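PDB 2AUS: pseudouridine synthase from Pyrococcus abyssi, which probably isomerises uridine to pseudouridine in RNA, leaving the base attached to the ribose through carbon. Local coordinates for residues Glu94-Val99 with Gln241-Ala246; Gln101-Ala106 with Gly206-Asp211; Lys245-Leu250 with Ala288-Lys293; Ser258-Val263 with Glu295-Gly300. One frame throughout, in Å; residues are numbered along the deposited sequence.

Contact 1 of 4, residues Glu94-Val99 with Gln241-Ala246; sequences ERATRV and QPMEKA
Where Ala-96 and Val-99 meet Met-243 and Ala-246 no ring or flat side chain takes part; the planar group touched is the peptide after Met-243, whose O lies 4.0 Å from Val-99 CG2. The rest of the contact is aliphatic and buried. Ala-96 sets its methyl against the root of the Met-243 side chain, CB to CB at 3.6 Å. With its CG between backbone N and carbonyl carbon (chi1 67°) and extended beyond, Met-243 brings SD past the same methyl, 4.1 Å from Ala-96 CB, then leads away toward Leu-296. One turn on, the fork of Val-99 straddles Ala-246: CG1 and CG2 each stand 3.9 Å from Ala-246 CB. The spacing 96/99 suits the 3-10 segment 95-99 and the spacing 243/246 suits the chain bend at 243-246, where Ala-246 N bonds to Met-243 O, so two short bends pack side by side. At the start of the first, Glu-94 O takes two bonds, from Thr-97 N and from Thr-97 OG1 at 2.7 Å. Strands 88-93 and 241-242, which lead into these bends, both pair antiparallel with strand 47-53, and the arrangement belongs to the core of the pseudouridine synthase fold.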
loop_
_atom_site.group_PDB
_atom_site.type_symbol
_atom_site.label_atom_id
_atom_site.label_comp_id
_atom_site.label_asym_id
_atom_site.label_seq_id
_atom_site.Cartn_x
_atom_site.Cartn_y
_atom_site.Cartn_z
ATOM N N GLU A 94 -11.350 -17.327 15.811
ATOM C CA GLU A 94 -10.990 -18.473 16.631
ATOM C C GLU A 94 -11.918 -19.681 16.501
ATOM O O GLU A 94 -12.024 -20.288 15.438
ATOM C CB GLU A 94 -10.922 -18.018 18.095
ATOM C CG GLU A 94 -10.026 -16.799 18.316
ATOM C CD GLU A 94 -8.542 -17.155 18.424
ATOM O OE1 GLU A 94 -8.060 -17.997 17.637
ATOM O OE2 GLU A 94 -7.851 -16.585 19.297
ATOM N N ARG A 95 -12.595 -20.012 17.595
ATOM C CA ARG A 95 -13.503 -21.155 17.649
ATOM C C ARG A 95 -14.699 -21.081 16.701
ATOM O O ARG A 95 -15.294 -22.104 16.367
ATOM C CB ARG A 95 -13.999 -21.331 19.083
ATOM C CG ARG A 95 -12.915 -21.728 20.069
ATOM C CD ARG A 95 -12.771 -23.234 20.126
ATOM N NE ARG A 95 -14.065 -23.861 20.404
ATOM C CZ ARG A 95 -14.257 -25.173 20.500
ATOM N NH1 ARG A 95 -13.235 -26.009 20.344
ATOM N NH2 ARG A 95 -15.472 -25.647 20.738
ATOM N N ALA A 96 -15.052 -19.873 16.271
ATOM C CA ALA A 96 -16.176 -19.681 15.364
ATOM C C ALA A 96 -15.749 -19.653 13.895
ATOM O O ALA A 96 -16.592 -19.588 12.996
ATOM C CB ALA A 96 -16.890 -18.386 15.704
ATOM N N THR A 97 -14.443 -19.701 13.662
ATOM C CA THR A 97 -13.886 -19.648 12.314
ATOM C C THR A 97 -14.698 -20.336 11.230
ATOM O O THR A 97 -14.990 -19.734 10.201
ATOM C CB THR A 97 -12.442 -20.222 12.279
ATOM O OG1 THR A 97 -11.564 -19.344 12.994
ATOM C CG2 THR A 97 -11.940 -20.338 10.838
ATOM N N ARG A 98 -15.080 -21.582 11.462
ATOM C CA ARG A 98 -15.824 -22.345 10.462
ATOM C C ARG A 98 -17.299 -21.959 10.296
ATOM O O ARG A 98 -17.980 -22.493 9.417
ATOM C CB ARG A 98 -15.730 -23.841 10.779
ATOM C CG ARG A 98 -14.309 -24.365 10.976
ATOM C CD ARG A 98 -13.529 -24.429 9.671
ATOM N NE ARG A 98 -12.153 -24.908 9.855
ATOM C CZ ARG A 98 -11.822 -26.060 10.444
ATOM N NH1 ARG A 98 -12.764 -26.869 10.918
ATOM N NH2 ARG A 98 -10.545 -26.413 10.558
ATOM N N VAL A 99 -17.805 -21.041 11.119
ATOM C CA VAL A 99 -19.214 -20.654 10.990
ATOM C C VAL A 99 -19.496 -19.917 9.665
ATOM O O VAL A 99 -20.655 -19.763 9.258
ATOM C CB VAL A 99 -19.681 -19.771 12.188
ATOM C CG1 VAL A 99 -19.226 -18.324 12.002
ATOM C CG2 VAL A 99 -21.187 -19.859 12.331
ATOM N N GLN A 241 -19.440 -9.456 16.585
ATOM C CA GLN A 241 -20.771 -9.997 16.821
ATOM C C GLN A 241 -20.702 -11.445 17.265
ATOM O O GLN A 241 -19.725 -12.145 16.979
ATOM C CB GLN A 241 -21.620 -9.918 15.547
ATOM C CG GLN A 241 -21.572 -8.571 14.841
ATOM C CD GLN A 241 -21.660 -7.422 15.813
ATOM O OE1 GLN A 241 -22.569 -7.363 16.631
ATOM N NE2 GLN A 241 -20.705 -6.507 15.737
ATOM N N PRO A 242 -21.729 -11.915 17.991
ATOM C CA PRO A 242 -21.702 -13.317 18.421
ATOM C C PRO A 242 -21.759 -14.145 17.134
ATOM O O PRO A 242 -22.374 -13.727 16.150
ATOM C CB PRO A 242 -22.981 -13.460 19.244
ATOM C CG PRO A 242 -23.233 -12.057 19.746
ATOM C CD PRO A 242 -22.912 -11.218 18.521
ATOM N N MET A 243 -21.115 -15.305 17.125
ATOM C CA MET A 243 -21.117 -16.140 15.925
ATOM C C MET A 243 -22.527 -16.459 15.424
ATOM O O MET A 243 -22.724 -16.736 14.232
ATOM C CB MET A 243 -20.367 -17.442 16.194
ATOM C CG MET A 243 -21.067 -18.341 17.188
ATOM S SD MET A 243 -20.206 -19.902 17.479
ATOM C CE MET A 243 -20.901 -20.362 19.086
ATOM N N GLU A 244 -23.502 -16.434 16.330
ATOM C CA GLU A 244 -24.900 -16.720 15.985
ATOM C C GLU A 244 -25.430 -15.806 14.878
ATOM O O GLU A 244 -26.364 -16.164 14.153
ATOM C CB GLU A 244 -25.796 -16.582 17.221
ATOM C CG GLU A 244 -25.646 -17.681 18.287
ATOM C CD GLU A 244 -24.293 -17.685 19.000
ATOM O OE1 GLU A 244 -23.581 -16.655 18.991
ATOM O OE2 GLU A 244 -23.953 -18.732 19.595
ATOM N N LYS A 245 -24.837 -14.623 14.748
ATOM C CA LYS A 245 -25.250 -13.680 13.715
ATOM C C LYS A 245 -25.101 -14.317 12.333
ATOM O O LYS A 245 -25.910 -14.063 11.432
ATOM C CB LYS A 245 -24.394 -12.409 13.800
ATOM C CG LYS A 245 -24.649 -11.365 12.703
ATOM C CD LYS A 245 -26.020 -10.700 12.819
ATOM C CE LYS A 245 -26.183 -9.564 11.792
ATOM N NZ LYS A 245 -25.068 -8.556 11.908
ATOM N N ALA A 246 -24.078 -15.155 12.168
ATOM C CA ALA A 246 -23.819 -15.805 10.880
ATOM C C ALA A 246 -24.843 -16.836 10.434
ATOM O O ALA A 246 -24.890 -17.180 9.256
ATOM C CB ALA A 246 -22.432 -16.434 10.880
#

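Contact 2 of 4, residues Gln101-Ala106 with Gly206-Asp211; sequences QALLPA and GPFKED
Ala-106 and Gly-206 form the tight end of this contact: Ala-106 CB presses on Gly-206 CA at 3.4 Å, closer than carbons usually approach, with Gly-206 N next at 3.7 Å. Gly-206 has a positive phi (59°) and no side chain, and this lets the two backbones come so near, their CA atoms 4.5 Å apart. At Leu-103 the spacing is that of ordinary van der Waals contact. Its two methyls diverge, CD1 reaching Pro-207 CD at 4.1 Å and CD2 reaching Phe-208 CE1 at 3.8 Å. The phenyl ring comes to that methyl because Phe-208 CG stands anti to the carbonyl carbon (chi1 -59°); the leucine and phenylalanine side chains run nearly perpendicular, the methyl meeting the ring obliquely. A type I turn from Leu-103 to Ala-106, closed by Ala-106 N to Leu-103 O at 3.0 Å, sets both side chains toward the other segment; its middle residues, Leu-104 and Pro-105, form its solvent side. On the other segment exposure begins at Lys-209, and Glu-210 beyond it bonds to a basic and an aromatic side chain of another protein's chain. The contact closes on strands 108-116 and 195-205, antiparallel neighbours whose pairing is continued by a backbone bond between Gly-206 and Gly-107, while Phe-208 and Leu-103 also lean on Pro-90 of strand 88-93 and Phe-208 reaches strand 47-53.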
loop_
_atom_site.group_PDB
_atom_site.type_symbol
_atom_site.label_atom_id
_atom_site.label_comp_id
_atom_site.label_asym_id
_atom_site.label_seq_id
_atom_site.Cartn_x
_atom_site.Cartn_y
_atom_site.Cartn_z
ATOM N N GLN A 101 -19.211 -21.036 6.982
ATOM C CA GLN A 101 -19.771 -22.043 6.086
ATOM C C GLN A 101 -21.273 -21.769 5.936
ATOM O O GLN A 101 -21.884 -22.088 4.919
ATOM C CB GLN A 101 -19.573 -23.452 6.670
ATOM C CG GLN A 101 -20.098 -24.583 5.779
ATOM C CD GLN A 101 -20.356 -25.880 6.545
ATOM O OE1 GLN A 101 -19.572 -26.271 7.411
ATOM N NE2 GLN A 101 -21.451 -26.561 6.211
ATOM N N ALA A 102 -21.867 -21.175 6.964
ATOM C CA ALA A 102 -23.294 -20.873 6.932
ATOM C C ALA A 102 -23.594 -19.760 5.937
ATOM O O ALA A 102 -24.752 -19.506 5.611
ATOM C CB ALA A 102 -23.778 -20.469 8.325
ATOM N N LEU A 103 -22.544 -19.110 5.447
ATOM C CA LEU A 103 -22.689 -18.011 4.500
ATOM C C LEU A 103 -22.522 -18.396 3.041
ATOM O O LEU A 103 -22.779 -17.582 2.160
ATOM C CB LEU A 103 -21.687 -16.903 4.839
ATOM C CG LEU A 103 -22.112 -15.760 5.763
ATOM C CD1 LEU A 103 -23.194 -16.192 6.722
ATOM C CD2 LEU A 103 -20.886 -15.269 6.502
ATOM N N LEU A 104 -22.086 -19.623 2.782
ATOM C CA LEU A 104 -21.888 -20.076 1.408
ATOM C C LEU A 104 -23.121 -19.917 0.527
ATOM O O LEU A 104 -23.012 -19.524 -0.629
ATOM C CB LEU A 104 -21.425 -21.537 1.385
ATOM C CG LEU A 104 -19.947 -21.748 1.716
ATOM C CD1 LEU A 104 -19.611 -23.236 1.709
ATOM C CD2 LEU A 104 -19.098 -21.010 0.694
ATOM N N PRO A 105 -24.311 -20.227 1.058
ATOM C CA PRO A 105 -25.538 -20.095 0.271
ATOM C C PRO A 105 -26.219 -18.738 0.444
ATOM O O PRO A 105 -27.262 -18.483 -0.156
ATOM C CB PRO A 105 -26.400 -21.218 0.818
ATOM C CG PRO A 105 -26.087 -21.130 2.285
ATOM C CD PRO A 105 -24.570 -20.988 2.295
ATOM N N ALA A 106 -25.640 -17.875 1.272
ATOM C CA ALA A 106 -26.224 -16.561 1.518
ATOM C C ALA A 106 -26.242 -15.696 0.263
ATOM O O ALA A 106 -25.338 -15.771 -0.574
ATOM C CB ALA A 106 -25.459 -15.853 2.630
ATOM N N GLY A 206 -25.483 -12.190 3.156
ATOM C CA GLY A 206 -26.339 -12.877 4.101
ATOM C C GLY A 206 -26.827 -11.873 5.126
ATOM O O GLY A 206 -27.348 -10.818 4.763
ATOM N N PRO A 207 -26.649 -12.154 6.421
ATOM C CA PRO A 207 -27.110 -11.212 7.446
ATOM C C PRO A 207 -26.185 -10.018 7.705
ATOM O O PRO A 207 -26.513 -9.133 8.503
ATOM C CB PRO A 207 -27.275 -12.104 8.671
ATOM C CG PRO A 207 -26.159 -13.104 8.496
ATOM C CD PRO A 207 -26.201 -13.425 7.017
ATOM N N PHE A 208 -25.032 -9.984 7.042
ATOM C CA PHE A 208 -24.106 -8.873 7.238
ATOM C C PHE A 208 -24.322 -7.757 6.227
ATOM O O PHE A 208 -24.285 -7.972 5.018
ATOM C CB PHE A 208 -22.658 -9.368 7.181
ATOM C CG PHE A 208 -22.348 -10.406 8.217
ATOM C CD1 PHE A 208 -22.597 -11.753 7.971
ATOM C CD2 PHE A 208 -21.862 -10.029 9.465
ATOM C CE1 PHE A 208 -22.368 -12.710 8.958
ATOM C CE2 PHE A 208 -21.630 -10.974 10.459
ATOM C CZ PHE A 208 -21.884 -12.322 10.207
ATOM N N LYS A 209 -24.548 -6.553 6.737
ATOM C CA LYS A 209 -24.786 -5.407 5.880
ATOM C C LYS A 209 -24.171 -4.143 6.466
ATOM O O LYS A 209 -23.639 -4.152 7.583
ATOM C CB LYS A 209 -26.288 -5.208 5.690
ATOM C CG LYS A 209 -27.029 -4.919 6.978
ATOM C CD LYS A 209 -28.507 -4.627 6.735
ATOM C CE LYS A 209 -29.245 -5.844 6.200
ATOM N NZ LYS A 209 -30.721 -5.610 6.096
ATOM N N GLU A 210 -24.242 -3.059 5.701
ATOM C CA GLU A 210 -23.704 -1.774 6.128
ATOM C C GLU A 210 -24.600 -1.130 7.171
ATOM O O GLU A 210 -25.490 -0.340 6.849
ATOM C CB GLU A 210 -23.561 -0.833 4.933
ATOM C CG GLU A 210 -22.451 -1.213 3.977
ATOM C CD GLU A 210 -22.248 -0.166 2.906
ATOM O OE1 GLU A 210 -23.092 -0.071 1.990
ATOM O OE2 GLU A 210 -21.249 0.572 2.983
ATOM N N ASP A 211 -24.365 -1.483 8.424
ATOM C CA ASP A 211 -25.126 -0.936 9.532
ATOM C C ASP A 211 -24.137 -0.606 10.641
ATOM O O ASP A 211 -22.928 -0.572 10.399
ATOM C CB ASP A 211 -26.177 -1.941 9.998
ATOM C CG ASP A 211 -25.575 -3.268 10.430
ATOM O OD1 ASP A 211 -26.351 -4.237 10.567
ATOM O OD2 ASP A 211 -24.342 -3.344 10.638
#

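Contact 3 of 4, residues Lys245-Leu250 with Ala288-Lys293; sequences KAVEHL and AIMTLK
Val-247 and Leu-250 both pack against the methyl of Ala-288, from the same side, and apolar packing makes up the whole of the contact across the two segments. Val-247 lies nearer, its CB 3.9 Å from Ala-288 CB and its CG2 4.1 Å from the same methyl. Leu-250 comes from the far end of its turn, CD1 to Ala-288 CB at 4.3 Å. Two residues along the strand, on the same face, Met-290 bends back and brings SD to 4.3 Å from Val-247 CG2. That branch of Val-247 lies between backbone N and carbonyl carbon (chi1 of the residue -56°), which turns it to the strand and leaves CG1 for Val-99.

Hydrogen bonds act within each segment and shape it. A type I turn, closed by Leu-250 N to Val-247 O at 2.9 Å, brings the two aliphatic side chains round to the same partner. Beyond the contact, Thr-291 OG1 accepts from Lys-293 N at 3.0 Å (angle at the hydrogen 148°), an ST turn; Lys-293 NZ is itself gripped by Thr-27 OG1, Asn-28 O, Trp-31 O and Tyr-330 OH.

The loop 245-250 bridges strand 241-242 of the catalytic part and strand 252-255 of the PUA domain. Strand 286-291 runs between strands 252-255, parallel to it, and 296-302, antiparallel, and Leu-299 of the latter also touches Val-247 and Leu-250.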
loop_
_atom_site.group_PDB
_atom_site.type_symbol
_atom_site.label_atom_id
_atom_site.label_comp_id
_atom_site.label_asym_id
_atom_site.label_seq_id
_atom_site.Cartn_x
_atom_site.Cartn_y
_atom_site.Cartn_z
ATOM N N LYS A 245 -24.837 -14.623 14.748
ATOM C CA LYS A 245 -25.250 -13.680 13.715
ATOM C C LYS A 245 -25.101 -14.317 12.333
ATOM O O LYS A 245 -25.910 -14.063 11.432
ATOM C CB LYS A 245 -24.394 -12.409 13.800
ATOM C CG LYS A 245 -24.649 -11.365 12.703
ATOM C CD LYS A 245 -26.020 -10.700 12.819
ATOM C CE LYS A 245 -26.183 -9.564 11.792
ATOM N NZ LYS A 245 -25.068 -8.556 11.908
ATOM N N ALA A 246 -24.078 -15.155 12.168
ATOM C CA ALA A 246 -23.819 -15.805 10.880
ATOM C C ALA A 246 -24.843 -16.836 10.434
ATOM O O ALA A 246 -24.890 -17.180 9.256
ATOM C CB ALA A 246 -22.432 -16.434 10.880
ATOM N N VAL A 247 -25.659 -17.346 11.349
ATOM C CA VAL A 247 -26.661 -18.344 10.966
ATOM C C VAL A 247 -28.090 -17.808 11.036
ATOM O O VAL A 247 -29.056 -18.572 10.969
ATOM C CB VAL A 247 -26.573 -19.619 11.850
ATOM C CG1 VAL A 247 -25.169 -20.202 11.784
ATOM C CG2 VAL A 247 -26.957 -19.296 13.288
ATOM N N GLU A 248 -28.220 -16.492 11.162
ATOM C CA GLU A 248 -29.533 -15.865 11.231
ATOM C C GLU A 248 -30.447 -16.182 10.048
ATOM O O GLU A 248 -31.660 -16.226 10.198
ATOM C CB GLU A 248 -29.381 -14.352 11.371
ATOM C CG GLU A 248 -29.457 -13.886 12.814
ATOM C CD GLU A 248 -29.032 -12.447 12.995
ATOM O OE1 GLU A 248 -29.384 -11.608 12.137
ATOM O OE2 GLU A 248 -28.351 -12.160 14.008
ATOM N N HIS A 249 -29.873 -16.399 8.870
ATOM C CA HIS A 249 -30.692 -16.705 7.705
ATOM C C HIS A 249 -30.862 -18.205 7.480
ATOM O O HIS A 249 -31.448 -18.619 6.486
ATOM C CB HIS A 249 -30.096 -16.051 6.450
ATOM C CG HIS A 249 -30.260 -14.561 6.412
ATOM N ND1 HIS A 249 -29.700 -13.774 5.429
ATOM C CD2 HIS A 249 -30.945 -13.719 7.224
ATOM C CE1 HIS A 249 -30.035 -12.513 5.633
ATOM N NE2 HIS A 249 -30.790 -12.452 6.715
ATOM N N LEU A 250 -30.360 -19.024 8.399
ATOM C CA LEU A 250 -30.487 -20.468 8.245
ATOM C C LEU A 250 -31.646 -21.058 9.027
ATOM O O LEU A 250 -32.060 -20.517 10.048
ATOM C CB LEU A 250 -29.221 -21.191 8.709
ATOM C CG LEU A 250 -27.884 -20.970 8.013
ATOM C CD1 LEU A 250 -26.876 -21.933 8.616
ATOM C CD2 LEU A 250 -28.022 -21.192 6.521
ATOM N N ALA A 288 -28.932 -25.060 11.342
ATOM C CA ALA A 288 -28.160 -24.670 12.507
ATOM C C ALA A 288 -28.864 -25.256 13.727
ATOM O O ALA A 288 -30.056 -25.047 13.908
ATOM C CB ALA A 288 -28.088 -23.150 12.609
ATOM N N ILE A 289 -28.125 -26.003 14.540
ATOM C CA ILE A 289 -28.659 -26.609 15.753
ATOM C C ILE A 289 -28.425 -25.600 16.870
ATOM O O ILE A 289 -27.295 -25.165 17.089
ATOM C CB ILE A 289 -27.917 -27.897 16.104
ATOM C CG1 ILE A 289 -28.077 -28.917 14.965
ATOM C CG2 ILE A 289 -28.418 -28.424 17.445
ATOM C CD1 ILE A 289 -27.397 -30.230 15.238
ATOM N N MET A 290 -29.491 -25.247 17.582
ATOM C CA MET A 290 -29.394 -24.235 18.624
ATOM C C MET A 290 -29.791 -24.727 19.999
ATOM O O MET A 290 -30.602 -25.647 20.130
ATOM C CB MET A 290 -30.311 -23.052 18.275
ATOM C CG MET A 290 -30.222 -22.534 16.831
ATOM S SD MET A 290 -28.660 -21.802 16.334
ATOM C CE MET A 290 -28.703 -20.230 17.168
ATOM N N THR A 291 -29.238 -24.091 21.028
ATOM C CA THR A 291 -29.617 -24.437 22.388
ATOM C C THR A 291 -30.868 -23.599 22.637
ATOM O O THR A 291 -31.196 -22.704 21.845
ATOM C CB THR A 291 -28.609 -23.967 23.447
ATOM O OG1 THR A 291 -28.597 -22.532 23.466
ATOM C CG2 THR A 291 -27.202 -24.512 23.178
ATOM N N LEU A 292 -31.540 -23.865 23.753
ATOM C CA LEU A 292 -32.736 -23.117 24.107
ATOM C C LEU A 292 -32.423 -21.659 24.455
ATOM O O LEU A 292 -33.334 -20.860 24.652
ATOM C CB LEU A 292 -33.467 -23.810 25.267
ATOM C CG LEU A 292 -34.031 -25.166 24.821
ATOM C CD1 LEU A 292 -34.674 -25.930 25.983
ATOM C CD2 LEU A 292 -35.035 -24.908 23.720
ATOM N N LYS A 293 -31.141 -21.311 24.531
ATOM C CA LYS A 293 -30.752 -19.930 24.817
ATOM C C LYS A 293 -30.332 -19.272 23.507
ATOM O O LYS A 293 -29.759 -18.195 23.500
ATOM C CB LYS A 293 -29.583 -19.885 25.805
ATOM C CG LYS A 293 -29.878 -20.500 27.171
ATOM C CD LYS A 293 -28.707 -20.262 28.130
ATOM C CE LYS A 293 -28.899 -21.026 29.442
ATOM N NZ LYS A 293 -28.943 -22.507 29.221
#

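Contact 4 of 4, residues Ser258-Val263 with Glu295-Gly300; sequences SAVAAV and ELVALG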
loop_
_atom_site.group_PDB
_atom_site.type_symbol
_atom_site.label_atom_id
_atom_site.label_comp_id
_atom_site.label_asym_id
_atom_site.label_seq_id
_atom_site.Cartn_x
_atom_site.Cartn_y
_atom_site.Cartn_z
ATOM N N SER A 258 -29.742 -31.651 27.404
ATOM C CA SER A 258 -29.091 -32.965 27.357
ATOM C C SER A 258 -28.614 -33.320 25.958
ATOM O O SER A 258 -27.571 -33.956 25.797
ATOM C CB SER A 258 -30.039 -34.058 27.857
ATOM O OG SER A 258 -31.193 -34.144 27.039
ATOM N N ALA A 259 -29.376 -32.915 24.946
ATOM C CA ALA A 259 -29.000 -33.196 23.568
ATOM C C ALA A 259 -27.812 -32.319 23.190
ATOM O O ALA A 259 -27.002 -32.686 22.347
ATOM C CB ALA A 259 -30.170 -32.938 22.636
ATOM N N VAL A 260 -27.697 -31.159 23.825
ATOM C CA VAL A 260 -26.575 -30.276 23.535
ATOM C C VAL A 260 -25.274 -30.977 23.924
ATOM O O VAL A 260 -24.293 -30.943 23.183
ATOM C CB VAL A 260 -26.661 -28.951 24.316
ATOM C CG1 VAL A 260 -25.418 -28.119 24.034
ATOM C CG2 VAL A 260 -27.910 -28.175 23.912
ATOM N N ALA A 261 -25.272 -31.612 25.091
ATOM C CA ALA A 261 -24.090 -32.310 25.576
ATOM C C ALA A 261 -23.690 -33.420 24.608
ATOM O O ALA A 261 -22.515 -33.558 24.250
ATOM C CB ALA A 261 -24.358 -32.898 26.967
ATOM N N ALA A 262 -24.673 -34.205 24.181
ATOM C CA ALA A 262 -24.419 -35.303 23.259
ATOM C C ALA A 262 -23.851 -34.796 21.933
ATOM O O ALA A 262 -22.883 -35.356 21.410
ATOM C CB ALA A 262 -25.710 -36.088 23.018
ATOM N N VAL A 263 -24.451 -33.742 21.386
ATOM C CA VAL A 263 -23.975 -33.191 20.127
ATOM C C VAL A 263 -22.601 -32.555 20.314
ATOM O O VAL A 263 -21.733 -32.679 19.455
ATOM C CB VAL A 263 -24.958 -32.135 19.558
ATOM C CG1 VAL A 263 -24.340 -31.437 18.369
ATOM C CG2 VAL A 263 -26.253 -32.804 19.146
ATOM N N GLU A 295 -28.016 -20.277 21.401
ATOM C CA GLU A 295 -26.573 -20.333 21.158
ATOM C C GLU A 295 -26.421 -21.326 20.015
ATOM O O GLU A 295 -27.180 -22.288 19.936
ATOM C CB GLU A 295 -25.817 -20.905 22.355
ATOM C CG GLU A 295 -25.952 -20.130 23.653
ATOM C CD GLU A 295 -25.727 -21.017 24.864
ATOM O OE1 GLU A 295 -26.663 -21.759 25.237
ATOM O OE2 GLU A 295 -24.611 -20.980 25.423
ATOM N N LEU A 296 -25.448 -21.111 19.141
ATOM C CA LEU A 296 -25.233 -22.028 18.038
ATOM C C LEU A 296 -24.477 -23.248 18.552
ATOM O O LEU A 296 -23.380 -23.133 19.101
ATOM C CB LEU A 296 -24.419 -21.354 16.939
ATOM C CG LEU A 296 -23.937 -22.250 15.794
ATOM C CD1 LEU A 296 -25.132 -22.786 15.017
ATOM C CD2 LEU A 296 -23.017 -21.438 14.871
ATOM N N VAL A 297 -25.058 -24.425 18.378
ATOM C CA VAL A 297 -24.387 -25.637 18.827
ATOM C C VAL A 297 -23.541 -26.225 17.697
ATOM O O VAL A 297 -22.359 -26.533 17.878
ATOM C CB VAL A 297 -25.397 -26.721 19.256
ATOM C CG1 VAL A 297 -24.641 -27.970 19.716
ATOM C CG2 VAL A 297 -26.320 -26.176 20.357
ATOM N N ALA A 298 -24.165 -26.380 16.533
ATOM C CA ALA A 298 -23.492 -26.985 15.396
ATOM C C ALA A 298 -24.227 -26.752 14.088
ATOM O O ALA A 298 -25.405 -26.419 14.078
ATOM C CB ALA A 298 -23.365 -28.477 15.641
ATOM N N LEU A 299 -23.510 -26.928 12.984
ATOM C CA LEU A 299 -24.084 -26.793 11.661
ATOM C C LEU A 299 -24.205 -28.219 11.160
ATOM O O LEU A 299 -23.364 -29.066 11.478
ATOM C CB LEU A 299 -23.162 -25.987 10.736
ATOM C CG LEU A 299 -23.137 -24.476 10.959
ATOM C CD1 LEU A 299 -22.186 -23.807 9.963
ATOM C CD2 LEU A 299 -24.551 -23.920 10.793
ATOM N N GLY A 300 -25.250 -28.503 10.397
ATOM C CA GLY A 300 -25.402 -29.851 9.900
ATOM C C GLY A 300 -26.339 -29.967 8.722
ATOM O O GLY A 300 -26.942 -28.984 8.288
#
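Helix 258-263 passes over strand 296-300 with the segment axes 9.1 Å apart at closest and at 57° to one another, and a classic beta bulge shapes the strand beneath it. This is the packing of a helix on the mixed sheet of the PUA domain, a fold commonly associated with RNA binding. In the bulge Val-297 and Ala-298, consecutive residues, both face Ile-289 of the neighbouring strand, and both send their side chains toward the helix instead of alternating. Leu-296 and Leu-299, before and after them, reach residues of the catalytic part and of the 245-250 loop.

Three valines and one alanine make the interface, and no hydrogen bond crosses it. Val-297 stands centrally and splits its branches between two helix residues a turn apart. Its CG1, anti to the backbone N (chi1 180°), reaches Val-263 CG1 at 3.7 Å, the closest pair, and the two side chains meet at a slant. Its CG2 meets Val-260 CG1 at 4.3 Å; the CA atoms of Val-260 and Val-297, 7.0 Å apart, are the nearest pair of CA atoms across the two segments.

All four touching residues are buried. Val-320 of strand 316-323 lies against Val-263 and Ala-298, and Tyr-330 and Thr-291 border Val-260. Val-263 also uses its CG1 methyl for a second partner in the bulge, the methyl CB of Ala-298 at 4.1 Å.

In the fold
Contacts 1, 3 and 4 follow a path from the catalytic part into the PUA domain, their centres about 10 Å (1 to 3) and 11 Å (3 to 4) apart, while contact 2 stands on the catalytic side, about 22 Å from contact 4. In chain order, 101-106 and 206-211 both fall between the segments of contact 1. Contact 3 starts on Lys-245 and Ala-246, where contact 1 ends, and its segments alternate with those of contact 4. Contact 3 uses one face of the sheet through strand 286-291, and contact 4 the other face through its neighbour 296-302. Leu-296, touching Val-99, and Glu-244, bonding Leu-296 N, join the PUA sheet to the pseudouridine synthase part.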